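Local coordinates for protein fatty acid amide hydrolase (Candida albicans, PDB 6KVR) that probably hydrolyses amides of monocarboxylic acids, including fatty acids, to the free carboxylate and ammonia as a member of the amidase signature family, at residues T82-T87 and R301-D305; P272-R276 and R549-E553; K275-V279 and W309-I314. All blocks are in the same frame, centred on the assembly; numbering follows the deposited sequence.

Contact 1 of 3, residues T82-T87 and R301-D305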
ATOM      1  N   THR A  82      -3.211 -27.546  27.930  1.00 34.19           N
ATOM      2  CA  THR A  82      -3.802 -26.277  27.521  1.00 34.29           C
ATOM      3  C   THR A  82      -3.163 -25.065  28.185  1.00 39.44           C
ATOM      4  O   THR A  82      -3.517 -23.940  27.828  1.00 42.36           O
ATOM      5  CB  THR A  82      -5.317 -26.252  27.784  1.00 31.59           C
ATOM      6  OG1 THR A  82      -5.596 -26.494  29.170  1.00 33.63           O
ATOM      7  CG2 THR A  82      -6.013 -27.291  26.950  1.00 28.27           C
ATOM      8  N   ASP A  83      -2.228 -25.240  29.115  1.00 38.34           N
ATOM      9  CA  ASP A  83      -1.499 -24.105  29.670  1.00 34.66           C
ATOM     10  C   ASP A  83      -0.030 -24.123  29.260  1.00 34.99           C
ATOM     11  O   ASP A  83       0.842 -23.637  29.983  1.00 36.59           O
ATOM     12  CB  ASP A  83      -1.656 -24.047  31.190  1.00 35.83           C
ATOM     13  CG  ASP A  83      -3.049 -23.568  31.611  1.00 42.34           C
ATOM     14  OD1 ASP A  83      -3.662 -22.788  30.840  1.00 39.48           O
ATOM     15  OD2 ASP A  83      -3.536 -23.955  32.703  1.00 40.23           O
ATOM     16  N   LEU A  84       0.250 -24.673  28.091  1.00 32.41           N
ATOM     17  CA  LEU A  84       1.538 -24.508  27.440  1.00 36.83           C
ATOM     18  C   LEU A  84       1.367 -23.530  26.282  1.00 37.02           C
ATOM     19  O   LEU A  84       0.316 -23.506  25.638  1.00 30.89           O
ATOM     20  CB  LEU A  84       2.039 -25.844  26.895  1.00 37.40           C
ATOM     21  CG  LEU A  84       2.764 -26.880  27.739  1.00 42.22           C
ATOM     22  CD1 LEU A  84       3.061 -28.087  26.842  1.00 38.27           C
ATOM     23  CD2 LEU A  84       4.009 -26.325  28.419  1.00 45.38           C
ATOM     24  N   SER A  85       2.403 -22.733  26.009  1.00 35.51           N
ATOM     25  CA  SER A  85       2.355 -21.883  24.826  1.00 34.85           C
ATOM     26  C   SER A  85       2.287 -22.742  23.571  1.00 38.29           C
ATOM     27  O   SER A  85       2.738 -23.891  23.551  1.00 37.56           O
ATOM     28  CB  SER A  85       3.576 -20.972  24.749  1.00 37.64           C
ATOM     29  OG  SER A  85       4.701 -21.700  24.287  1.00 38.72           O
ATOM     30  N   ALA A  86       1.709 -22.171  22.511  1.00 36.11           N
ATOM     31  CA  ALA A  86       1.699 -22.856  21.224  1.00 34.55           C
ATOM     32  C   ALA A  86       3.116 -23.187  20.764  1.00 34.66           C
ATOM     33  O   ALA A  86       3.338 -24.220  20.119  1.00 34.31           O
ATOM     34  CB  ALA A  86       0.979 -21.995  20.184  1.00 35.51           C
ATOM     35  N   THR A  87       4.083 -22.331  21.094  1.00 29.84           N
ATOM     36  CA  THR A  87       5.467 -22.608  20.735  1.00 37.94           C
ATOM     37  C   THR A  87       5.942 -23.927  21.339  1.00 34.57           C
ATOM     38  O   THR A  87       6.455 -24.793  20.627  1.00 35.51           O
ATOM     39  CB  THR A  87       6.362 -21.448  21.171  1.00 37.65           C
ATOM     40  OG1 THR A  87       5.860 -20.228  20.614  1.00 39.69           O
ATOM     41  CG2 THR A  87       7.782 -21.652  20.667  1.00 40.73           C
ATOM     42  N   ARG A 301      -2.152 -16.173  24.332  1.00 26.79           N
ATOM     43  CA  ARG A 301      -1.822 -15.945  25.727  1.00 30.20           C
ATOM     44  C   ARG A 301      -0.324 -15.832  25.969  1.00 31.50           C
ATOM     45  O   ARG A 301       0.100 -15.857  27.128  1.00 32.55           O
ATOM     46  CB  ARG A 301      -2.432 -17.038  26.600  1.00 30.03           C
ATOM     47  CG  ARG A 301      -3.955 -16.921  26.675  1.00 31.79           C
ATOM     48  CD  ARG A 301      -4.511 -17.768  27.790  1.00 28.01           C
ATOM     49  NE  ARG A 301      -4.362 -19.173  27.454  1.00 34.66           N
ATOM     50  CZ  ARG A 301      -4.289 -20.148  28.350  1.00 38.60           C
ATOM     51  NH1 ARG A 301      -4.403 -19.902  29.651  1.00 34.29           N
ATOM     52  NH2 ARG A 301      -4.093 -21.395  27.931  1.00 28.80           N
ATOM     53  N   SER A 302       0.484 -15.685  24.914  1.00 26.52           N
ATOM     54  CA  SER A 302       1.885 -15.323  25.093  1.00 33.13           C
ATOM     55  C   SER A 302       2.396 -14.586  23.858  1.00 31.71           C
ATOM     56  O   SER A 302       1.918 -14.797  22.740  1.00 30.56           O
ATOM     57  CB  SER A 302       2.766 -16.547  25.373  1.00 34.95           C
ATOM     58  OG  SER A 302       2.922 -17.342  24.220  1.00 35.53           O
ATOM     59  N   ILE A 303       3.385 -13.722  24.075  1.00 30.31           N
ATOM     60  CA  ILE A 303       3.960 -12.981  22.959  1.00 30.77           C
ATOM     61  C   ILE A 303       4.746 -13.903  22.032  1.00 36.41           C
ATOM     62  O   ILE A 303       4.748 -13.693  20.813  1.00 35.31           O
ATOM     63  CB  ILE A 303       4.817 -11.821  23.490  1.00 28.85           C
ATOM     64  CG1 ILE A 303       4.007 -11.046  24.527  1.00 32.13           C
ATOM     65  CG2 ILE A 303       5.305 -10.928  22.346  1.00 31.20           C
ATOM     66  CD1 ILE A 303       2.988 -10.099  23.939  1.00 31.92           C
ATOM     67  N   ASP A 304       5.416 -14.931  22.575  1.00 29.45           N
ATOM     68  CA  ASP A 304       6.058 -15.947  21.737  1.00 35.04           C
ATOM     69  C   ASP A 304       5.100 -16.479  20.682  1.00 33.07           C
ATOM     70  O   ASP A 304       5.482 -16.691  19.525  1.00 32.49           O
ATOM     71  CB  ASP A 304       6.536 -17.144  22.572  1.00 44.63           C
ATOM     72  CG  ASP A 304       7.445 -16.762  23.715  1.00 44.84           C
ATOM     73  OD1 ASP A 304       8.040 -15.665  23.686  1.00 54.28           O
ATOM     74  OD2 ASP A 304       7.554 -17.589  24.652  1.00 54.36           O
ATOM     75  N   ASP A 305       3.857 -16.731  21.083  1.00 32.05           N
ATOM     76  CA  ASP A 305       2.874 -17.301  20.175  1.00 32.91           C
ATOM     77  C   ASP A 305       2.518 -16.322  19.056  1.00 33.53           C
ATOM     78  O   ASP A 305       2.534 -16.695  17.877  1.00 33.63           O
ATOM     79  CB  ASP A 305       1.658 -17.734  20.988  1.00 31.52           C
ATOM     80  CG  ASP A 305       1.927 -19.027  21.751  1.00 36.90           C
ATOM     81  OD1 ASP A 305       0.990 -19.613  22.316  1.00 38.70           O
ATOM     82  OD2 ASP A 305       3.111 -19.483  21.728  1.00 41.77           O
TER

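Contact 2 of 3, residues P272-R276 and R549-E553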
ATOM      1  N   PRO A 272      -1.097  -5.878  13.033  1.00 19.69           N
ATOM      2  CA  PRO A 272       0.099  -5.612  12.225  1.00 23.52           C
ATOM      3  C   PRO A 272      -0.110  -4.454  11.254  1.00 25.56           C
ATOM      4  O   PRO A 272      -1.238  -3.997  11.009  1.00 21.68           O
ATOM      5  CB  PRO A 272       0.341  -6.929  11.485  1.00 25.95           C
ATOM      6  CG  PRO A 272      -0.927  -7.726  11.621  1.00 25.17           C
ATOM      7  CD  PRO A 272      -1.800  -7.112  12.653  1.00 23.11           C
ATOM      8  N   THR A 273       1.014  -3.946  10.741  1.00 20.35           N
ATOM      9  CA  THR A 273       0.966  -2.976   9.652  1.00 23.19           C
ATOM     10  C   THR A 273       0.196  -3.577   8.489  1.00 22.57           C
ATOM     11  O   THR A 273       0.283  -4.784   8.234  1.00 22.25           O
ATOM     12  CB  THR A 273       2.381  -2.598   9.173  1.00 28.45           C
ATOM     13  OG1 THR A 273       3.276  -2.479  10.281  1.00 25.86           O
ATOM     14  CG2 THR A 273       2.348  -1.250   8.430  1.00 25.58           C
ATOM     15  N   THR A 274      -0.548  -2.738   7.766  1.00 25.06           N
ATOM     16  CA  THR A 274      -1.347  -3.260   6.663  1.00 19.86           C
ATOM     17  C   THR A 274      -0.467  -3.957   5.635  1.00 21.80           C
ATOM     18  O   THR A 274       0.716  -3.635   5.467  1.00 25.59           O
ATOM     19  CB  THR A 274      -2.145  -2.155   5.967  1.00 24.67           C
ATOM     20  OG1 THR A 274      -1.252  -1.115   5.545  1.00 27.80           O
ATOM     21  CG2 THR A 274      -3.224  -1.571   6.896  1.00 23.96           C
ATOM     22  N   LYS A 275      -1.067  -4.934   4.956  1.00 21.88           N
ATOM     23  CA  LYS A 275      -0.534  -5.611   3.778  1.00 25.66           C
ATOM     24  C   LYS A 275       0.575  -6.604   4.096  1.00 24.73           C
ATOM     25  O   LYS A 275       1.322  -6.989   3.211  1.00 27.09           O
ATOM     26  CB  LYS A 275      -0.073  -4.608   2.715  1.00 30.70           C
ATOM     27  CG  LYS A 275      -1.168  -3.593   2.347  1.00 28.92           C
ATOM     28  CD  LYS A 275      -0.611  -2.176   2.240  1.00 44.28           C
ATOM     29  CE  LYS A 275      -0.387  -1.744   0.768  1.00 49.19           C
ATOM     30  NZ  LYS A 275       0.584  -0.598   0.578  1.00 45.93           N
ATOM     31  N   ARG A 276       0.687  -7.061   5.338  1.00 22.39           N
ATOM     32  CA  ARG A 276       1.556  -8.185   5.639  1.00 21.88           C
ATOM     33  C   ARG A 276       0.776  -9.495   5.721  1.00 27.87           C
ATOM     34  O   ARG A 276       1.208 -10.512   5.169  1.00 26.07           O
ATOM     35  CB  ARG A 276       2.310  -7.924   6.952  1.00 23.42           C
ATOM     36  CG  ARG A 276       3.125  -6.641   6.961  1.00 23.99           C
ATOM     37  CD  ARG A 276       4.185  -6.621   8.072  1.00 29.74           C
ATOM     38  NE  ARG A 276       5.384  -7.381   7.734  1.00 27.70           N
ATOM     39  CZ  ARG A 276       6.538  -7.315   8.392  1.00 29.40           C
ATOM     40  NH1 ARG A 276       6.711  -6.480   9.402  1.00 22.26           N
ATOM     41  NH2 ARG A 276       7.539  -8.121   8.032  1.00 27.59           N
ATOM     42  N   ARG A 549       5.848   2.218  11.311  1.00 24.09           N
ATOM     43  CA  ARG A 549       5.229   1.376  10.287  1.00 26.37           C
ATOM     44  C   ARG A 549       6.207   0.336   9.759  1.00 25.43           C
ATOM     45  O   ARG A 549       7.345   0.664   9.399  1.00 30.64           O
ATOM     46  CB  ARG A 549       4.720   2.243   9.128  1.00 29.36           C
ATOM     47  CG  ARG A 549       3.558   3.137   9.489  1.00 28.42           C
ATOM     48  CD  ARG A 549       2.983   3.786   8.239  1.00 29.51           C
ATOM     49  NE  ARG A 549       2.068   2.897   7.536  1.00 24.73           N
ATOM     50  CZ  ARG A 549       1.952   2.848   6.214  1.00 33.67           C
ATOM     51  NH1 ARG A 549       2.687   3.617   5.424  1.00 30.16           N
ATOM     52  NH2 ARG A 549       1.066   2.015   5.670  1.00 30.32           N
ATOM     53  N   TYR A 550       5.748  -0.914   9.709  1.00 23.34           N
ATOM     54  CA  TYR A 550       6.482  -2.084   9.220  1.00 26.47           C
ATOM     55  C   TYR A 550       7.613  -2.510  10.146  1.00 28.80           C
ATOM     56  O   TYR A 550       8.453  -3.326   9.761  1.00 28.29           O
ATOM     57  CB  TYR A 550       6.991  -1.875   7.787  1.00 25.76           C
ATOM     58  CG  TYR A 550       5.809  -1.778   6.868  1.00 28.99           C
ATOM     59  CD1 TYR A 550       5.084  -2.917   6.527  1.00 25.83           C
ATOM     60  CD2 TYR A 550       5.358  -0.543   6.415  1.00 26.71           C
ATOM     61  CE1 TYR A 550       3.969  -2.836   5.721  1.00 26.73           C
ATOM     62  CE2 TYR A 550       4.238  -0.448   5.609  1.00 29.91           C
ATOM     63  CZ  TYR A 550       3.547  -1.594   5.269  1.00 30.34           C
ATOM     64  OH  TYR A 550       2.428  -1.491   4.474  1.00 34.21           O
ATOM     65  N   PHE A 551       7.634  -1.998  11.373  1.00 25.73           N
ATOM     66  CA  PHE A 551       8.556  -2.481  12.399  1.00 29.20           C
ATOM     67  C   PHE A 551       7.847  -3.387  13.401  1.00 25.63           C
ATOM     68  O   PHE A 551       8.138  -3.350  14.600  1.00 28.23           O
ATOM     69  CB  PHE A 551       9.230  -1.303  13.097  1.00 30.53           C
ATOM     70  CG  PHE A 551      10.283  -0.615  12.249  1.00 32.16           C
ATOM     71  CD1 PHE A 551       9.914   0.177  11.161  1.00 30.46           C
ATOM     72  CD2 PHE A 551      11.641  -0.767  12.532  1.00 34.90           C
ATOM     73  CE1 PHE A 551      10.879   0.816  10.374  1.00 32.44           C
ATOM     74  CE2 PHE A 551      12.613  -0.123  11.748  1.00 37.58           C
ATOM     75  CZ  PHE A 551      12.230   0.668  10.668  1.00 32.96           C
ATOM     76  N   ASP A 552       6.890  -4.192  12.910  1.00 25.06           N
ATOM     77  CA  ASP A 552       6.152  -5.149  13.740  1.00 26.58           C
ATOM     78  C   ASP A 552       7.078  -6.046  14.555  1.00 28.86           C
ATOM     79  O   ASP A 552       6.756  -6.419  15.693  1.00 25.19           O
ATOM     80  CB  ASP A 552       5.263  -6.038  12.860  1.00 27.86           C
ATOM     81  CG  ASP A 552       4.463  -5.253  11.834  1.00 25.87           C
ATOM     82  OD1 ASP A 552       5.045  -4.548  10.978  1.00 24.95           O
ATOM     83  OD2 ASP A 552       3.234  -5.369  11.880  1.00 24.92           O
ATOM     84  N   GLU A 553       8.194  -6.459  13.956  1.00 26.54           N
ATOM     85  CA  GLU A 553       9.099  -7.389  14.623  1.00 30.40           C
ATOM     86  C   GLU A 553       9.643  -6.782  15.908  1.00 26.69           C
ATOM     87  O   GLU A 553       9.646  -7.430  16.959  1.00 29.03           O
ATOM     88  CB  GLU A 553      10.236  -7.778  13.669  1.00 31.52           C
ATOM     89  CG  GLU A 553       9.756  -8.580  12.449  1.00 32.40           C
ATOM     90  CD  GLU A 553       9.504  -7.700  11.209  1.00 35.01           C
ATOM     91  OE1 GLU A 553       9.073  -6.525  11.351  1.00 33.88           O
ATOM     92  OE2 GLU A 553       9.753  -8.185  10.080  1.00 33.69           O
TER

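Contact 3 of 3, residues K275-V279 and W309-I314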
ATOM      1  N   LYS A 275      -1.067  -4.934   4.956  1.00 21.88           N
ATOM      2  CA  LYS A 275      -0.534  -5.611   3.778  1.00 25.66           C
ATOM      3  C   LYS A 275       0.575  -6.604   4.096  1.00 24.73           C
ATOM      4  O   LYS A 275       1.322  -6.989   3.211  1.00 27.09           O
ATOM      5  CB  LYS A 275      -0.073  -4.608   2.715  1.00 30.70           C
ATOM      6  CG  LYS A 275      -1.168  -3.593   2.347  1.00 28.92           C
ATOM      7  CD  LYS A 275      -0.611  -2.176   2.240  1.00 44.28           C
ATOM      8  CE  LYS A 275      -0.387  -1.744   0.768  1.00 49.19           C
ATOM      9  NZ  LYS A 275       0.584  -0.598   0.578  1.00 45.93           N
ATOM     10  N   ARG A 276       0.687  -7.061   5.338  1.00 22.39           N
ATOM     11  CA  ARG A 276       1.556  -8.185   5.639  1.00 21.88           C
ATOM     12  C   ARG A 276       0.776  -9.495   5.721  1.00 27.87           C
ATOM     13  O   ARG A 276       1.208 -10.512   5.169  1.00 26.07           O
ATOM     14  CB  ARG A 276       2.310  -7.924   6.952  1.00 23.42           C
ATOM     15  CG  ARG A 276       3.125  -6.641   6.961  1.00 23.99           C
ATOM     16  CD  ARG A 276       4.185  -6.621   8.072  1.00 29.74           C
ATOM     17  NE  ARG A 276       5.384  -7.381   7.734  1.00 27.70           N
ATOM     18  CZ  ARG A 276       6.538  -7.315   8.392  1.00 29.40           C
ATOM     19  NH1 ARG A 276       6.711  -6.480   9.402  1.00 22.26           N
ATOM     20  NH2 ARG A 276       7.539  -8.121   8.032  1.00 27.59           N
ATOM     21  N   ILE A 277      -0.388  -9.472   6.368  1.00 20.83           N
ATOM     22  CA  ILE A 277      -1.265 -10.625   6.506  1.00 27.63           C
ATOM     23  C   ILE A 277      -2.460 -10.402   5.580  1.00 25.89           C
ATOM     24  O   ILE A 277      -3.017  -9.300   5.541  1.00 26.10           O
ATOM     25  CB  ILE A 277      -1.690 -10.816   7.981  1.00 26.21           C
ATOM     26  CG1 ILE A 277      -0.526 -11.398   8.794  1.00 32.14           C
ATOM     27  CG2 ILE A 277      -2.818 -11.790   8.114  1.00 21.22           C
ATOM     28  CD1 ILE A 277       0.549 -10.435   9.120  1.00 32.10           C
ATOM     29  N   SER A 278      -2.835 -11.428   4.817  1.00 22.04           N
ATOM     30  CA  SER A 278      -3.944 -11.285   3.873  1.00 25.08           C
ATOM     31  C   SER A 278      -5.309 -11.185   4.559  1.00 28.57           C
ATOM     32  O   SER A 278      -5.603 -11.909   5.518  1.00 23.48           O
ATOM     33  CB  SER A 278      -3.970 -12.464   2.907  1.00 25.41           C
ATOM     34  OG  SER A 278      -5.041 -12.309   1.987  1.00 26.70           O
ATOM     35  N   VAL A 279      -6.159 -10.289   4.039  1.00 26.26           N
ATOM     36  CA  VAL A 279      -7.577 -10.255   4.390  1.00 25.96           C
ATOM     37  C   VAL A 279      -8.450 -10.754   3.246  1.00 30.65           C
ATOM     38  O   VAL A 279      -9.675 -10.670   3.331  1.00 29.98           O
ATOM     39  CB  VAL A 279      -8.039  -8.854   4.840  1.00 25.39           C
ATOM     40  CG1 VAL A 279      -7.280  -8.406   6.089  1.00 24.48           C
ATOM     41  CG2 VAL A 279      -7.869  -7.842   3.717  1.00 23.95           C
ATOM     42  N   TRP A 309       3.377 -17.098  15.055  1.00 29.89           N
ATOM     43  CA  TRP A 309       2.347 -17.046  14.025  1.00 28.44           C
ATOM     44  C   TRP A 309       2.769 -16.127  12.878  1.00 25.72           C
ATOM     45  O   TRP A 309       2.728 -16.520  11.712  1.00 25.96           O
ATOM     46  CB  TRP A 309       1.035 -16.587  14.667  1.00 24.77           C
ATOM     47  CG  TRP A 309      -0.186 -16.766  13.850  1.00 24.72           C
ATOM     48  CD1 TRP A 309      -1.055 -17.805  13.900  1.00 26.76           C
ATOM     49  CD2 TRP A 309      -0.700 -15.860  12.869  1.00 26.30           C
ATOM     50  NE1 TRP A 309      -2.077 -17.620  13.003  1.00 28.22           N
ATOM     51  CE2 TRP A 309      -1.885 -16.430  12.354  1.00 25.83           C
ATOM     52  CE3 TRP A 309      -0.262 -14.635  12.357  1.00 23.32           C
ATOM     53  CZ2 TRP A 309      -2.648 -15.815  11.364  1.00 21.80           C
ATOM     54  CZ3 TRP A 309      -1.025 -14.016  11.373  1.00 27.60           C
ATOM     55  CH2 TRP A 309      -2.211 -14.607  10.893  1.00 27.31           C
HETATM   56  N   MSE A 310       3.220 -14.919  13.191  1.00 26.78           N
HETATM   57  CA  MSE A 310       3.705 -14.008  12.170  1.00 26.64           C
HETATM   58  C   MSE A 310       4.833 -14.635  11.355  1.00 30.11           C
HETATM   59  O   MSE A 310       4.785 -14.647  10.118  1.00 31.48           O
HETATM   60  CB  MSE A 310       4.178 -12.696  12.808  1.00 30.85           C
HETATM   61  CG  MSE A 310       3.088 -11.961  13.586  1.00 29.00           C
HETATM   62 SE   MSE A 310       1.660 -11.297  12.396  1.00 40.55          SE
HETATM   63  CE  MSE A 310       2.627  -9.726  11.646  1.00 29.18           C
ATOM     64  N   LYS A 311       5.845 -15.158  12.055  1.00 32.36           N
ATOM     65  CA  LYS A 311       7.014 -15.716  11.382  1.00 28.49           C
ATOM     66  C   LYS A 311       6.622 -16.856  10.456  1.00 28.30           C
ATOM     67  O   LYS A 311       7.060 -16.902   9.300  1.00 28.53           O
ATOM     68  CB  LYS A 311       8.047 -16.201  12.403  1.00 32.81           C
ATOM     69  CG  LYS A 311       9.341 -16.752  11.779  1.00 32.66           C
ATOM     70  CD  LYS A 311      10.266 -17.256  12.877  1.00 45.93           C
ATOM     71  CE  LYS A 311       9.736 -18.554  13.478  1.00 52.42           C
ATOM     72  NZ  LYS A 311       9.778 -18.571  14.985  1.00 59.38           N
ATOM     73  N   ALA A 312       5.788 -17.783  10.944  1.00 27.66           N
ATOM     74  CA  ALA A 312       5.371 -18.911  10.113  1.00 26.57           C
ATOM     75  C   ALA A 312       4.505 -18.445   8.943  1.00 30.20           C
ATOM     76  O   ALA A 312       4.721 -18.853   7.793  1.00 25.16           O
ATOM     77  CB  ALA A 312       4.621 -19.940  10.960  1.00 27.72           C
ATOM     78  N   TYR A 313       3.512 -17.594   9.226  1.00 26.95           N
ATOM     79  CA  TYR A 313       2.588 -17.139   8.192  1.00 23.86           C
ATOM     80  C   TYR A 313       3.343 -16.503   7.035  1.00 24.96           C
ATOM     81  O   TYR A 313       3.143 -16.871   5.877  1.00 23.91           O
ATOM     82  CB  TYR A 313       1.581 -16.146   8.785  1.00 22.13           C
ATOM     83  CG  TYR A 313       0.497 -15.670   7.821  1.00 27.09           C
ATOM     84  CD1 TYR A 313       0.749 -14.661   6.886  1.00 24.56           C
ATOM     85  CD2 TYR A 313      -0.780 -16.228   7.850  1.00 25.14           C
ATOM     86  CE1 TYR A 313      -0.233 -14.223   6.023  1.00 22.85           C
ATOM     87  CE2 TYR A 313      -1.763 -15.803   6.986  1.00 25.59           C
ATOM     88  CZ  TYR A 313      -1.486 -14.796   6.072  1.00 25.50           C
ATOM     89  OH  TYR A 313      -2.475 -14.364   5.215  1.00 25.95           O
ATOM     90  N   ILE A 314       4.233 -15.557   7.337  1.00 23.77           N
ATOM     91  CA  ILE A 314       4.876 -14.770   6.295  1.00 25.03           C
ATOM     92  C   ILE A 314       5.995 -15.560   5.622  1.00 30.94           C
ATOM     93  O   ILE A 314       6.008 -15.714   4.395  1.00 31.20           O
ATOM     94  CB  ILE A 314       5.388 -13.446   6.888  1.00 26.69           C
ATOM     95  CG1 ILE A 314       4.214 -12.538   7.262  1.00 24.49           C
ATOM     96  CG2 ILE A 314       6.394 -12.770   5.936  1.00 21.98           C
ATOM     97  CD1 ILE A 314       4.588 -11.412   8.216  1.00 26.87           C
TER

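Contact 1 of 3, residues T82-T87 and R301-D305
Asp305, in the first turn of helix 303-317, reaches across to the start of helix 86-94. From CB the carboxyl group swings anti to the carbonyl carbon (chi1 -76°), which carries it past the methyl of Ala86; that methyl lies 3.5 Å from CG of Asp305. OD1 of Asp305 then accepts the backbone N-H of Ala86 at 2.7 Å, on its syn side and somewhat out of the carboxylate plane. OD2 of Asp305 takes two donors from Thr87: the backbone N at 3.1 Å, again on the syn side, and the hydroxyl OG1, also at 3.1 Å, nearly in line with the C-O bond. Both helices are capped by serines: Ser85 caps a backbone N just past Thr87 and its own N donates to Glu88 OE1, as in a capping box, and Ser302 OG weakly accepts from Asp305 N. A second link lies at the far end, where Arg301 stretches to the close of helix 76-82. Its NH1 and NH2 both grip one oxygen, Asp83 OD1, end-on and within the guanidinium plane, the NH1 bond being 3.2 Å; NH2 of Arg301 also makes a weak bond of 2.6 Å to Thr82 O. Asp83 OD1 is shared with Arg110, and OD2 goes to Tyr69. Tyr571 at the C terminus packs on Arg301 and Asp305, and Leu570 O weakly accepts from Arg301 NH1. Two N-H groups at a helix start would probably stabilise the charge on Asp305, while Arg301 and Arg110 should do the same for Asp83, so these carboxylates join helices 76-82 and 86-94 to helix 303-317.

Contact 2 of 3, residues P272-R276 and R549-E553
Thr273 lies over the ring of Tyr550 where a type II beta turn, Thr273 to Arg276, meets the start of helix 552-565 in the amidase signature fold. The CG2 methyl makes a CH-pi contact, standing 3.3 Å from the centroid of the Tyr550 ring and only 10° off its normal. With chi1 of Thr273 at -39°, this methyl is anti to the backbone N and OG1 is sent the other way, to a junction of two bonds: it accepts from Tyr550 N at 3.0 Å and donates to Asp552 OD1 at 2.8 Å. The ring runs on beneath the turn, so that its hydroxyl OH reaches Thr274 O at 2.9 Å. Arg276 slides past Tyr550 in the opposite direction, its CG at the ring's edge, and bends at chi3 into a salt-bridge network. Its guanidinium meets Glu553 end-on, edge first, with NH1 to OE1 and NH2 to OE2 (3.0 Å); the carboxylate is tipped so that both oxygens are met from above its plane. Arg332 shares the charge of Glu553. Arg549, with Tyr550 CE2 over one face of its guanidinium, pairs with Asp491 and donates through NH1 to Ser324 O of the second subunit, while Tyr550 packs on Leu327 of that subunit; the turn and helix start thus border the dimer interface. The side chain of Pro272 is about 11 Å from that of Ser257, the predicted acyl-ester nucleophile. Asp552 OD2 accepts the N-H of Thr273 on its syn lone pair, while OD1 is approached from opposite faces by Thr273 OG1 and Arg276 NH1.

Contact 3 of 3, residues K275-V279 and W309-I314
Ile277 packs against Trp309, Met310, Tyr313 and Ile314 on one side of helix 303-317, where the loop following strand 268-271 lies against a helix flanking the mixed sheet of the amidase signature fold. Its two branches divide the work. CG1 is directed over a face of the Tyr313 ring in a CH-pi contact, 4.3 Å from the centroid of that ring and toward its rim; the same CG1 meets the edge of the Trp309 indole, 3.7 Å from CZ3. CG2, anti to the backbone N of Ile277, rests near CZ and OH of Tyr313. The terminal CD1 of Ile277 presses on Met310, a selenomethionine, at 3.3 Å from its CE, closer than usual for two carbons. CD1 of Ile314 lies near Ile277 CD1 and obliquely by the NE of Arg276, 4.1 Å away. Tyr313 and Trp309 lie a helical turn apart, and CB of Tyr313 covers one face of the indole, toward its rim. With CG of Tyr313 anti to its backbone N (chi1 -176°), the phenol projects from the helix toward the loop. Outward from these contacts, Thr186 of helix 185-192 holds the Tyr313 hydroxyl, and Ile189 and Leu190 of that helix pack on Tyr313 and Trp309. Trp309 also leans on Ile248 and Val250 of strand 248-253, with its side chain about 10 Å from that of Lys158, a predicted charge-relay residue. Ser278 turns its hydroxyl to Asp323, while its backbone N donates to Tyr313 OH at 3.0 Å with an N-H...O angle of 148°.

Overall arrangement
From the N terminus, residues 82-87 pair with 301-305, so contact 1 closes a loop of 213 residues that brings the early helices to the start of helix 303-317. Inside that loop, the turn after strand 268-271 begins contacts 2 and 3, which share Lys275 and Arg276; both cross contact 1, because their partners follow it in the chain. Contact 3 closes only 29 residues, onto helix 303-317, whereas contact 2 spans 272 residues to helix 552-565. These two touch where Pro272 CB meets Met310 CE at 3.6 Å. Helix 303-317 thus connects the early helices at its first turn with the post-strand loop farther along.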